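Local coordinates for malonyl CoA:acyl carrier protein malonyltransferase (Streptomyces coelicolor, PDB 1NM2) that probably transfers malonyl groups from malonyl-CoA to the phosphopantetheine thiol of acyl carrier protein, supplying extender units for fatty acid biosynthesis, at residues Leu40-Gly46 against Ser58-Leu63; Ser98-Ile102 against Leu119-Arg123; Met262-Lys266 against Arg288-Gly292. One frame throughout, in Å; residues are numbered along the deposited sequence.

Interactions 1 and 2 are neighbours, with centres about 12 Å apart, and they meet directly: Gln61 of the first reaches Arg123 of the second, and Pro62 packs against Val120. Interaction 3 lies about 31 Å from interaction 1 and about 24 Å from interaction 2, centre to centre, beyond the centre of the chain from interaction 1. Their chemistry follows their place. Helix 42-47 and the loop before it meet helix 57-75 through apolar side chains and backbone, with no hydrogen bond between them. At 98-102 and 119-123, deep in the protein, polar groups gather round a bound acetate in the active site. Residues 262-266 and 288-292 are apolar on the inner side, with a lysine and a glutamate at the solvent edge.

Interaction 1 of 3, residues Leu40-Gly46 against Ser58-Leu63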
ATOM      1  N   LEU A  40      -9.471 -12.042 -13.302  1.00 25.02           N
ATOM      2  CA  LEU A  40      -8.020 -11.956 -13.435  1.00 23.68           C
ATOM      3  C   LEU A  40      -7.377 -13.190 -12.799  1.00 22.59           C
ATOM      4  O   LEU A  40      -7.690 -13.543 -11.666  1.00 21.93           O
ATOM      5  CB  LEU A  40      -7.509 -10.685 -12.748  1.00 24.93           C
ATOM      6  CG  LEU A  40      -6.068 -10.256 -13.033  1.00 27.12           C
ATOM      7  CD1 LEU A  40      -5.927  -9.875 -14.505  1.00 26.36           C
ATOM      8  CD2 LEU A  40      -5.705  -9.066 -12.149  1.00 29.23           C
ATOM      9  N   ASP A  41      -6.475 -13.839 -13.530  1.00 21.31           N
ATOM     10  CA  ASP A  41      -5.810 -15.041 -13.036  1.00 21.70           C
ATOM     11  C   ASP A  41      -4.710 -14.693 -12.033  1.00 20.46           C
ATOM     12  O   ASP A  41      -3.527 -14.646 -12.376  1.00 20.04           O
ATOM     13  CB  ASP A  41      -5.233 -15.827 -14.218  1.00 23.13           C
ATOM     14  CG  ASP A  41      -4.741 -17.211 -13.824  1.00 25.23           C
ATOM     15  OD1 ASP A  41      -4.463 -18.011 -14.739  1.00 26.30           O
ATOM     16  OD2 ASP A  41      -4.622 -17.498 -12.612  1.00 26.58           O
ATOM     17  N   LEU A  42      -5.114 -14.455 -10.790  1.00 18.71           N
ATOM     18  CA  LEU A  42      -4.176 -14.092  -9.731  1.00 18.51           C
ATOM     19  C   LEU A  42      -3.053 -15.102  -9.535  1.00 17.10           C
ATOM     20  O   LEU A  42      -1.910 -14.716  -9.316  1.00 16.69           O
ATOM     21  CB  LEU A  42      -4.932 -13.888  -8.414  1.00 17.27           C
ATOM     22  CG  LEU A  42      -5.929 -12.724  -8.406  1.00 19.61           C
ATOM     23  CD1 LEU A  42      -6.806 -12.804  -7.161  1.00 18.25           C
ATOM     24  CD2 LEU A  42      -5.175 -11.391  -8.462  1.00 17.80           C
ATOM     25  N   ALA A  43      -3.376 -16.389  -9.613  1.00 17.22           N
ATOM     26  CA  ALA A  43      -2.373 -17.435  -9.445  1.00 19.43           C
ATOM     27  C   ALA A  43      -1.262 -17.304 -10.491  1.00 19.24           C
ATOM     28  O   ALA A  43      -0.079 -17.423 -10.173  1.00 18.92           O
ATOM     29  CB  ALA A  43      -3.030 -18.824  -9.536  1.00 20.82           C
ATOM     30  N   HIS A  44      -1.639 -17.050 -11.736  1.00 17.92           N
ATOM     31  CA  HIS A  44      -0.645 -16.900 -12.792  1.00 21.00           C
ATOM     32  C   HIS A  44       0.289 -15.714 -12.547  1.00 20.28           C
ATOM     33  O   HIS A  44       1.512 -15.840 -12.636  1.00 20.86           O
ATOM     34  CB  HIS A  44      -1.318 -16.707 -14.152  1.00 21.98           C
ATOM     35  CG  HIS A  44      -0.380 -16.219 -15.216  1.00 23.66           C
ATOM     36  ND1 HIS A  44       0.582 -17.024 -15.786  1.00 23.61           N
ATOM     37  CD2 HIS A  44      -0.223 -14.993 -15.770  1.00 22.61           C
ATOM     38  CE1 HIS A  44       1.293 -16.315 -16.645  1.00 23.73           C
ATOM     39  NE2 HIS A  44       0.825 -15.081 -16.654  1.00 23.11           N
ATOM     40  N   PHE A  45      -0.287 -14.557 -12.251  1.00 19.98           N
ATOM     41  CA  PHE A  45       0.525 -13.368 -12.036  1.00 20.54           C
ATOM     42  C   PHE A  45       1.393 -13.442 -10.789  1.00 20.37           C
ATOM     43  O   PHE A  45       2.415 -12.769 -10.702  1.00 19.79           O
ATOM     44  CB  PHE A  45      -0.364 -12.125 -12.006  1.00 21.58           C
ATOM     45  CG  PHE A  45      -0.979 -11.802 -13.338  1.00 20.80           C
ATOM     46  CD1 PHE A  45      -2.322 -12.070 -13.586  1.00 22.14           C
ATOM     47  CD2 PHE A  45      -0.202 -11.264 -14.359  1.00 20.52           C
ATOM     48  CE1 PHE A  45      -2.885 -11.809 -14.835  1.00 22.29           C
ATOM     49  CE2 PHE A  45      -0.750 -11.000 -15.611  1.00 22.57           C
ATOM     50  CZ  PHE A  45      -2.096 -11.273 -15.852  1.00 22.81           C
ATOM     51  N   GLY A  46       0.993 -14.271  -9.833  1.00 19.53           N
ATOM     52  CA  GLY A  46       1.776 -14.410  -8.622  1.00 19.63           C
ATOM     53  C   GLY A  46       2.794 -15.536  -8.695  1.00 20.41           C
ATOM     54  O   GLY A  46       3.653 -15.646  -7.822  1.00 19.39           O
ATOM     55  N   SER A  58      -2.826  -2.458 -13.230  1.00 17.51           N
ATOM     56  CA  SER A  58      -4.154  -3.054 -13.089  1.00 16.50           C
ATOM     57  C   SER A  58      -4.041  -4.473 -12.523  1.00 16.98           C
ATOM     58  O   SER A  58      -4.999  -5.016 -11.963  1.00 16.89           O
ATOM     59  CB  SER A  58      -4.886  -3.074 -14.438  1.00 15.22           C
ATOM     60  OG  SER A  58      -4.201  -3.862 -15.397  1.00 17.20           O
ATOM     61  N   VAL A  59      -2.858  -5.060 -12.661  1.00 16.08           N
ATOM     62  CA  VAL A  59      -2.588  -6.402 -12.157  1.00 15.46           C
ATOM     63  C   VAL A  59      -1.970  -6.335 -10.758  1.00 17.05           C
ATOM     64  O   VAL A  59      -2.403  -7.034  -9.842  1.00 15.96           O
ATOM     65  CB  VAL A  59      -1.603  -7.169 -13.090  1.00 16.99           C
ATOM     66  CG1 VAL A  59      -1.131  -8.459 -12.417  1.00 18.33           C
ATOM     67  CG2 VAL A  59      -2.284  -7.502 -14.413  1.00 14.68           C
ATOM     68  N   ALA A  60      -0.966  -5.477 -10.598  1.00 15.26           N
ATOM     69  CA  ALA A  60      -0.272  -5.346  -9.324  1.00 17.01           C
ATOM     70  C   ALA A  60      -1.164  -5.057  -8.120  1.00 17.07           C
ATOM     71  O   ALA A  60      -0.994  -5.663  -7.062  1.00 16.91           O
ATOM     72  CB  ALA A  60       0.814  -4.273  -9.428  1.00 18.25           C
ATOM     73  N   GLN A  61      -2.114  -4.140  -8.269  1.00 14.29           N
ATOM     74  CA  GLN A  61      -2.973  -3.804  -7.139  1.00 15.65           C
ATOM     75  C   GLN A  61      -3.779  -4.985  -6.588  1.00 15.79           C
ATOM     76  O   GLN A  61      -3.673  -5.299  -5.402  1.00 15.02           O
ATOM     77  CB  GLN A  61      -3.859  -2.599  -7.498  1.00 15.62           C
ATOM     78  CG  GLN A  61      -3.008  -1.347  -7.719  1.00 16.52           C
ATOM     79  CD  GLN A  61      -3.791  -0.055  -7.728  1.00 17.55           C
ATOM     80  OE1 GLN A  61      -4.818   0.066  -7.066  1.00 17.59           O
ATOM     81  NE2 GLN A  61      -3.287   0.934  -8.458  1.00 16.82           N
ATOM     82  N   PRO A  62      -4.587  -5.662  -7.426  1.00 15.90           N
ATOM     83  CA  PRO A  62      -5.342  -6.797  -6.873  1.00 15.58           C
ATOM     84  C   PRO A  62      -4.443  -7.944  -6.391  1.00 15.75           C
ATOM     85  O   PRO A  62      -4.770  -8.634  -5.430  1.00 14.67           O
ATOM     86  CB  PRO A  62      -6.255  -7.215  -8.029  1.00 15.88           C
ATOM     87  CG  PRO A  62      -5.515  -6.749  -9.255  1.00 17.04           C
ATOM     88  CD  PRO A  62      -4.993  -5.389  -8.814  1.00 16.26           C
ATOM     89  N   LEU A  63      -3.319  -8.154  -7.067  1.00 15.59           N
ATOM     90  CA  LEU A  63      -2.391  -9.208  -6.676  1.00 16.28           C
ATOM     91  C   LEU A  63      -1.846  -8.949  -5.271  1.00 14.71           C
ATOM     92  O   LEU A  63      -1.759  -9.861  -4.451  1.00 14.26           O
ATOM     93  CB  LEU A  63      -1.231  -9.293  -7.672  1.00 17.04           C
ATOM     94  CG  LEU A  63      -0.119 -10.304  -7.369  1.00 17.86           C
ATOM     95  CD1 LEU A  63      -0.696 -11.714  -7.240  1.00 17.88           C
ATOM     96  CD2 LEU A  63       0.907 -10.263  -8.506  1.00 18.83           C
TER
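Leu40 reaches helix 57-75 from the loop before helix 42-47. Its CG stands anti to the backbone N (chi1 -167°), which carries CD2 to 3.7 Å from CG of Pro62, the two side chains crossing at about a right angle, while CD1 faces the side chain of Val59. Asp41 turns elsewhere and caps the helix: its OD2 accepts the N-H of His44 at 3.1 Å from above the carboxylate plane. Leu42 lays CD2 against the backbone of the other helix, 4.0 Å from CA of Leu63, and its other neighbours include Val31 and Trp34 of helix 27-38. The carbonyl O of Leu42 in turn lies 3.8 Å from CD1 of Leu63. The two short helical segments cross nearly perpendicularly, at -102° with their axes 10.3 Å apart, and helix 57-75 is kinked at Pro62, whose ring nitrogen has no hydrogen to give to the preceding turn. This crossing of helices belongs to the acyltransferase domain; the loop and short helix between the segments carry Asp50 and Asp52, which bind a nickel ion in the crystal. His44 lies on one face of the Phe45 ring, with CD2 over the ring centre. On the opposite face Val59 makes a CH-pi contact, its CG1 3.8 Å from the centroid of the Phe45 ring and 26° off the normal. The other methyl of Val59, CG2, sits near the far rim at CE2 and CZ. Leu63 packs its two methyls against the backbone of Phe45 and Gly46, CD2 3.7 Å from the carbonyl O of Phe45 and CD1 3.9 Å from CA of Gly46.

Interaction 2 of 3, residues Ser98-Ile102 against Leu119-Arg123; sequences SVGEI and LVRRR. With ACY (acetic acid), chain D.
Arg123 reaches Ser98 on a straight chain: CG is anti to the backbone N (chi1 -175°) and the side chain stays extended to NE, after which chi4 of -87° turns the guanidinium across that line. Ser98 holds its OG anti to its own N (chi1 -164°), and NH2 of Arg123 donates to this OG at 2.9 Å, tilted somewhat from the guanidinium plane. An acetate completes the cluster. Its OXT lies at the guanidinium edge, 2.8 Å from Arg123 NH1 and a longer 3.2 Å from Arg123 NH2, so one carboxylate oxygen is held by both terminal nitrogens. The separation of 2.4 Å between Ser98 OG and OXT is so short that its exact value is doubtful. Ser98 has a positive phi in a tight turn between strand 93-96 and helix 100-107 that fits the nucleophile elbow of the alpha/beta-hydrolase-like core, consistent with the role of this serine as acyl acceptor in the FabD family. His202 NE2 is hydrogen-bonded to Ser98 OG. The acetate mimics a malonyl group, and its grip by Arg123 is consistent with recognition of the malonyl carboxylate in this family. Gln61 OE1, on helix 57-75, accepts from Arg123 NH1 and thereby steadies the guanidinium from the second shell. The backbone of Ser98 and Val99 lies over one guanidinium face, and CG1 of Val99 comes to 3.1 Å from NH1 of Arg123, a spacing short enough to be doubtful in detail. Ile102 CD1 lies against the arginine where its chain meets the guanidinium, 3.9 Å from Arg123 NE. Its other branches meet the preceding turn of helix 113-132 more loosely: CG1 of Ile102 is 4.4 Å from CD2 of Leu119, and CG2 of Ile102 faces CB of Val120.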
ATOM      1  N   SER A  98      -0.905   2.954   0.536  1.00 16.67           N
ATOM      2  CA  SER A  98      -1.699   3.139  -0.678  1.00 16.71           C
ATOM      3  C   SER A  98      -2.641   1.955  -0.929  1.00 16.47           C
ATOM      4  O   SER A  98      -3.706   1.879  -0.321  1.00 16.21           O
ATOM      5  CB  SER A  98      -0.782   3.353  -1.886  1.00 18.40           C
ATOM      6  OG  SER A  98      -1.518   3.898  -2.970  1.00 15.34           O
ATOM      7  N   VAL A  99      -2.265   1.040  -1.817  1.00 16.44           N
ATOM      8  CA  VAL A  99      -3.117  -0.120  -2.087  1.00 17.81           C
ATOM      9  C   VAL A  99      -3.253  -0.945  -0.807  1.00 16.46           C
ATOM     10  O   VAL A  99      -4.268  -1.611  -0.585  1.00 16.66           O
ATOM     11  CB  VAL A  99      -2.536  -1.047  -3.194  1.00 20.24           C
ATOM     12  CG1 VAL A  99      -2.240  -0.251  -4.442  1.00 22.85           C
ATOM     13  CG2 VAL A  99      -1.287  -1.742  -2.693  1.00 22.06           C
ATOM     14  N   GLY A 100      -2.224  -0.892   0.030  1.00 15.52           N
ATOM     15  CA  GLY A 100      -2.246  -1.635   1.280  1.00 15.53           C
ATOM     16  C   GLY A 100      -3.368  -1.187   2.201  1.00 16.84           C
ATOM     17  O   GLY A 100      -3.717  -1.894   3.149  1.00 15.93           O
ATOM     18  N   GLU A 101      -3.933  -0.012   1.932  1.00 16.62           N
ATOM     19  CA  GLU A 101      -5.031   0.506   2.750  1.00 17.53           C
ATOM     20  C   GLU A 101      -6.295  -0.313   2.539  1.00 17.86           C
ATOM     21  O   GLU A 101      -7.122  -0.441   3.444  1.00 17.92           O
ATOM     22  CB  GLU A 101      -5.346   1.963   2.404  1.00 20.96           C
ATOM     23  CG  GLU A 101      -4.262   2.957   2.760  1.00 21.22           C
ATOM     24  CD  GLU A 101      -4.846   4.297   3.170  1.00 23.68           C
ATOM     25  OE1 GLU A 101      -4.826   4.599   4.384  1.00 24.24           O
ATOM     26  OE2 GLU A 101      -5.338   5.037   2.287  1.00 20.46           O
ATOM     27  N   ILE A 102      -6.465  -0.836   1.329  1.00 17.11           N
ATOM     28  CA  ILE A 102      -7.637  -1.647   1.044  1.00 16.86           C
ATOM     29  C   ILE A 102      -7.438  -2.966   1.778  1.00 15.46           C
ATOM     30  O   ILE A 102      -8.371  -3.504   2.361  1.00 16.61           O
ATOM     31  CB  ILE A 102      -7.811  -1.904  -0.479  1.00 18.22           C
ATOM     32  CG1 ILE A 102      -8.240  -0.615  -1.190  1.00 20.73           C
ATOM     33  CG2 ILE A 102      -8.872  -2.976  -0.710  1.00 17.76           C
ATOM     34  CD1 ILE A 102      -7.200   0.483  -1.193  1.00 23.96           C
ATOM     35  N   LEU A 119     -12.971  -3.864  -5.505  1.00 20.89           N
ATOM     36  CA  LEU A 119     -12.697  -2.435  -5.430  1.00 18.89           C
ATOM     37  C   LEU A 119     -11.292  -2.111  -5.935  1.00 17.28           C
ATOM     38  O   LEU A 119     -11.096  -1.151  -6.685  1.00 17.38           O
ATOM     39  CB  LEU A 119     -12.825  -1.947  -3.985  1.00 18.62           C
ATOM     40  CG  LEU A 119     -12.579  -0.450  -3.770  1.00 20.76           C
ATOM     41  CD1 LEU A 119     -13.735   0.349  -4.372  1.00 20.49           C
ATOM     42  CD2 LEU A 119     -12.453  -0.158  -2.277  1.00 20.13           C
ATOM     43  N   VAL A 120     -10.311  -2.904  -5.512  1.00 17.69           N
ATOM     44  CA  VAL A 120      -8.931  -2.662  -5.913  1.00 17.35           C
ATOM     45  C   VAL A 120      -8.679  -3.003  -7.386  1.00 18.99           C
ATOM     46  O   VAL A 120      -7.797  -2.420  -8.018  1.00 18.86           O
ATOM     47  CB  VAL A 120      -7.940  -3.421  -4.988  1.00 18.83           C
ATOM     48  CG1 VAL A 120      -7.926  -4.906  -5.315  1.00 17.80           C
ATOM     49  CG2 VAL A 120      -6.558  -2.817  -5.112  1.00 19.70           C
ATOM     50  N   ARG A 121      -9.452  -3.940  -7.932  1.00 17.77           N
ATOM     51  CA  ARG A 121      -9.317  -4.300  -9.344  1.00 18.10           C
ATOM     52  C   ARG A 121      -9.702  -3.016 -10.097  1.00 18.18           C
ATOM     53  O   ARG A 121      -9.026  -2.603 -11.033  1.00 18.23           O
ATOM     54  CB  ARG A 121     -10.303  -5.418  -9.707  1.00 19.27           C
ATOM     55  CG  ARG A 121      -9.902  -6.363 -10.855  1.00 23.62           C
ATOM     56  CD  ARG A 121      -9.107  -5.717 -11.980  1.00 24.95           C
ATOM     57  NE  ARG A 121      -9.393  -6.340 -13.273  1.00 25.50           N
ATOM     58  CZ  ARG A 121      -8.507  -6.490 -14.255  1.00 25.75           C
ATOM     59  NH1 ARG A 121      -7.258  -6.072 -14.106  1.00 23.01           N
ATOM     60  NH2 ARG A 121      -8.877  -7.047 -15.403  1.00 27.26           N
ATOM     61  N   ARG A 122     -10.794  -2.388  -9.665  1.00 17.25           N
ATOM     62  CA  ARG A 122     -11.263  -1.147 -10.279  1.00 18.85           C
ATOM     63  C   ARG A 122     -10.274  -0.011 -10.007  1.00 17.05           C
ATOM     64  O   ARG A 122     -10.058   0.858 -10.852  1.00 17.66           O
ATOM     65  CB  ARG A 122     -12.643  -0.770  -9.731  1.00 20.28           C
ATOM     66  CG  ARG A 122     -13.746  -1.744 -10.112  1.00 26.23           C
ATOM     67  CD  ARG A 122     -13.992  -1.717 -11.614  1.00 30.49           C
ATOM     68  NE  ARG A 122     -14.924  -2.754 -12.049  1.00 31.68           N
ATOM     69  CZ  ARG A 122     -15.404  -2.846 -13.285  1.00 32.56           C
ATOM     70  NH1 ARG A 122     -15.040  -1.958 -14.205  1.00 29.98           N
ATOM     71  NH2 ARG A 122     -16.240  -3.828 -13.605  1.00 32.04           N
ATOM     72  N   ARG A 123      -9.682  -0.019  -8.819  1.00 16.74           N
ATOM     73  CA  ARG A 123      -8.709   1.001  -8.453  1.00 15.30           C
ATOM     74  C   ARG A 123      -7.550   0.963  -9.445  1.00 15.83           C
ATOM     75  O   ARG A 123      -7.167   1.992 -10.007  1.00 14.63           O
ATOM     76  CB  ARG A 123      -8.175   0.744  -7.036  1.00 15.91           C
ATOM     77  CG  ARG A 123      -7.232   1.828  -6.490  1.00 16.08           C
ATOM     78  CD  ARG A 123      -6.726   1.434  -5.104  1.00 16.06           C
ATOM     79  NE  ARG A 123      -6.081   2.524  -4.379  1.00 16.84           N
ATOM     80  CZ  ARG A 123      -4.797   2.854  -4.481  1.00 16.68           C
ATOM     81  NH1 ARG A 123      -3.988   2.179  -5.289  1.00 16.16           N
ATOM     82  NH2 ARG A 123      -4.316   3.854  -3.753  1.00 18.31           N
TER
HETATM   83  C   ACY D 425      -0.434   3.381  -5.822  1.00 46.79           C
HETATM   84  O   ACY D 425      -0.151   2.444  -6.679  1.00 47.17           O
HETATM   85  OXT ACY D 425      -1.587   3.685  -5.363  1.00 46.92           O
HETATM   86  CH3 ACY D 425       0.781   4.159  -5.346  1.00 45.31           C

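Interaction 3 of 3, residues Met262-Lys266 against Arg288-Gly292; sequences METFK and RALPG
Met262 and Leu290 mark the closest approach of the two backbones, their CA atoms 7.5 Å apart; the first segment is helical throughout, whereas the second leaves helical geometry at Leu290, just after the end of helix 281-289. Leu290 sends its two methyls to different partners. CD2 is wedged under the aliphatic chain of Lys266, 3.4 Å from Lys266 CE and 3.5 Å from Lys266 CG, both tighter than usual van der Waals contact. CD1 turns inward, 4.2 Å from SD of Met262, and also approaches the Phe265 ring at its edge, 4.3 Å from CD1 of that ring. Met262 runs across toward Ala289, and a bend at its sulfur (chi3 -72°) lays the terminal methyl CE 3.6 Å from the Ala289 CB. The contact thus joins the helix before strand 272-275 to the end of the helix that follows it. Helix 281-289 is the connection of a beta-alpha-beta crossover between the adjacent parallel strands 272-275 and 294-297, and residues 290-292 lead from it into the last strand of the sheet. Phe265 and Leu290 both reach Ile273 on the sheet, and Phe265 continues to Val4 and Val6 of strand 3-7, so the apolar layer extends inward over the strands. At the outer rim the chain of Lys266 is extended beyond CG (chi2 -176°), passing over Leu290 to bring CE within 3.6 Å of the carbonyl O of Ala289. Its NZ ends in a salt bridge with Glu263 of the same helix, 2.8 Å to OE2, which it meets from above the carboxylate plane. That ion pair lies at the exposed edge, where the lysine also touches a neighbouring molecule in the crystal.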
ATOM      1  N   MET A 262       3.079   6.361  10.932  1.00 18.22           N
ATOM      2  CA  MET A 262       4.053   5.836  11.886  1.00 18.63           C
ATOM      3  C   MET A 262       4.061   6.662  13.168  1.00 19.17           C
ATOM      4  O   MET A 262       4.271   6.119  14.251  1.00 20.14           O
ATOM      5  CB  MET A 262       5.463   5.779  11.270  1.00 19.21           C
ATOM      6  CG  MET A 262       5.628   4.679  10.197  1.00 19.62           C
ATOM      7  SD  MET A 262       7.341   4.300   9.719  1.00 20.49           S
ATOM      8  CE  MET A 262       7.762   5.775   8.778  1.00 19.42           C
ATOM      9  N   GLU A 263       3.833   7.971  13.047  1.00 19.53           N
ATOM     10  CA  GLU A 263       3.778   8.843  14.219  1.00 21.34           C
ATOM     11  C   GLU A 263       2.605   8.390  15.092  1.00 20.35           C
ATOM     12  O   GLU A 263       2.688   8.376  16.318  1.00 18.99           O
ATOM     13  CB  GLU A 263       3.561  10.303  13.806  1.00 24.37           C
ATOM     14  CG  GLU A 263       4.765  10.971  13.165  1.00 29.67           C
ATOM     15  CD  GLU A 263       5.958  11.033  14.102  1.00 33.40           C
ATOM     16  OE1 GLU A 263       5.768  11.424  15.276  1.00 35.26           O
ATOM     17  OE2 GLU A 263       7.080  10.695  13.665  1.00 35.39           O
ATOM     18  N   THR A 264       1.505   8.023  14.444  1.00 20.15           N
ATOM     19  CA  THR A 264       0.321   7.559  15.155  1.00 18.73           C
ATOM     20  C   THR A 264       0.592   6.211  15.831  1.00 19.43           C
ATOM     21  O   THR A 264       0.122   5.965  16.947  1.00 19.01           O
ATOM     22  CB  THR A 264      -0.876   7.460  14.189  1.00 19.24           C
ATOM     23  OG1 THR A 264      -1.315   8.786  13.867  1.00 15.89           O
ATOM     24  CG2 THR A 264      -2.030   6.683  14.808  1.00 17.94           C
ATOM     25  N   PHE A 265       1.354   5.343  15.173  1.00 19.11           N
ATOM     26  CA  PHE A 265       1.681   4.041  15.768  1.00 19.80           C
ATOM     27  C   PHE A 265       2.416   4.326  17.091  1.00 21.56           C
ATOM     28  O   PHE A 265       2.206   3.645  18.095  1.00 20.91           O
ATOM     29  CB  PHE A 265       2.596   3.218  14.838  1.00 18.16           C
ATOM     30  CG  PHE A 265       1.978   2.848  13.507  1.00 16.10           C
ATOM     31  CD1 PHE A 265       2.791   2.434  12.452  1.00 16.18           C
ATOM     32  CD2 PHE A 265       0.603   2.923  13.296  1.00 16.43           C
ATOM     33  CE1 PHE A 265       2.246   2.106  11.206  1.00 14.26           C
ATOM     34  CE2 PHE A 265       0.050   2.597  12.053  1.00 14.33           C
ATOM     35  CZ  PHE A 265       0.878   2.188  11.007  1.00 13.26           C
ATOM     36  N   LYS A 266       3.277   5.342  17.078  1.00 22.40           N
ATOM     37  CA  LYS A 266       4.026   5.730  18.271  1.00 25.19           C
ATOM     38  C   LYS A 266       3.055   6.185  19.351  1.00 26.64           C
ATOM     39  O   LYS A 266       3.133   5.749  20.502  1.00 26.79           O
ATOM     40  CB  LYS A 266       4.980   6.884  17.964  1.00 26.32           C
ATOM     41  CG  LYS A 266       6.037   6.604  16.905  1.00 28.31           C
ATOM     42  CD  LYS A 266       6.961   7.810  16.785  1.00 29.48           C
ATOM     43  CE  LYS A 266       7.857   7.734  15.566  1.00 32.25           C
ATOM     44  NZ  LYS A 266       8.595   9.018  15.372  1.00 33.13           N
ATOM     45  N   ARG A 288      13.846   2.145  10.670  1.00 29.07           N
ATOM     46  CA  ARG A 288      14.483   3.454  10.672  1.00 29.67           C
ATOM     47  C   ARG A 288      13.731   4.476  11.511  1.00 28.41           C
ATOM     48  O   ARG A 288      14.321   5.143  12.360  1.00 28.96           O
ATOM     49  CB  ARG A 288      14.618   3.977   9.241  1.00 32.25           C
ATOM     50  CG  ARG A 288      15.628   3.219   8.406  1.00 37.81           C
ATOM     51  CD  ARG A 288      15.856   3.896   7.069  1.00 42.63           C
ATOM     52  NE  ARG A 288      17.081   3.420   6.434  1.00 47.79           N
ATOM     53  CZ  ARG A 288      18.291   3.534   6.973  1.00 49.48           C
ATOM     54  NH1 ARG A 288      18.439   4.110   8.161  1.00 50.20           N
ATOM     55  NH2 ARG A 288      19.356   3.071   6.328  1.00 51.22           N
ATOM     56  N   ALA A 289      12.427   4.590  11.282  1.00 26.26           N
ATOM     57  CA  ALA A 289      11.608   5.561  11.995  1.00 26.21           C
ATOM     58  C   ALA A 289      11.050   5.107  13.346  1.00 26.00           C
ATOM     59  O   ALA A 289      10.650   5.937  14.159  1.00 28.40           O
ATOM     60  CB  ALA A 289      10.459   6.019  11.091  1.00 25.51           C
ATOM     61  N   LEU A 290      11.016   3.804  13.592  1.00 25.71           N
ATOM     62  CA  LEU A 290      10.471   3.307  14.851  1.00 25.03           C
ATOM     63  C   LEU A 290      11.460   2.458  15.644  1.00 25.26           C
ATOM     64  O   LEU A 290      11.260   1.254  15.827  1.00 23.06           O
ATOM     65  CB  LEU A 290       9.193   2.506  14.575  1.00 24.00           C
ATOM     66  CG  LEU A 290       8.123   3.300  13.821  1.00 23.88           C
ATOM     67  CD1 LEU A 290       6.981   2.387  13.404  1.00 24.18           C
ATOM     68  CD2 LEU A 290       7.623   4.435  14.701  1.00 24.01           C
ATOM     69  N   PRO A 291      12.541   3.083  16.142  1.00 25.88           N
ATOM     70  CA  PRO A 291      13.545   2.350  16.918  1.00 25.22           C
ATOM     71  C   PRO A 291      12.950   1.758  18.193  1.00 25.98           C
ATOM     72  O   PRO A 291      12.128   2.392  18.855  1.00 25.15           O
ATOM     73  CB  PRO A 291      14.602   3.415  17.200  1.00 26.10           C
ATOM     74  CG  PRO A 291      13.790   4.675  17.280  1.00 26.45           C
ATOM     75  CD  PRO A 291      12.848   4.525  16.109  1.00 26.10           C
ATOM     76  N   GLY A 292      13.359   0.537  18.528  1.00 26.24           N
ATOM     77  CA  GLY A 292      12.845  -0.106  19.723  1.00 26.23           C
ATOM     78  C   GLY A 292      11.607  -0.945  19.467  1.00 27.33           C
ATOM     79  O   GLY A 292      11.116  -1.628  20.368  1.00 28.64           O
TER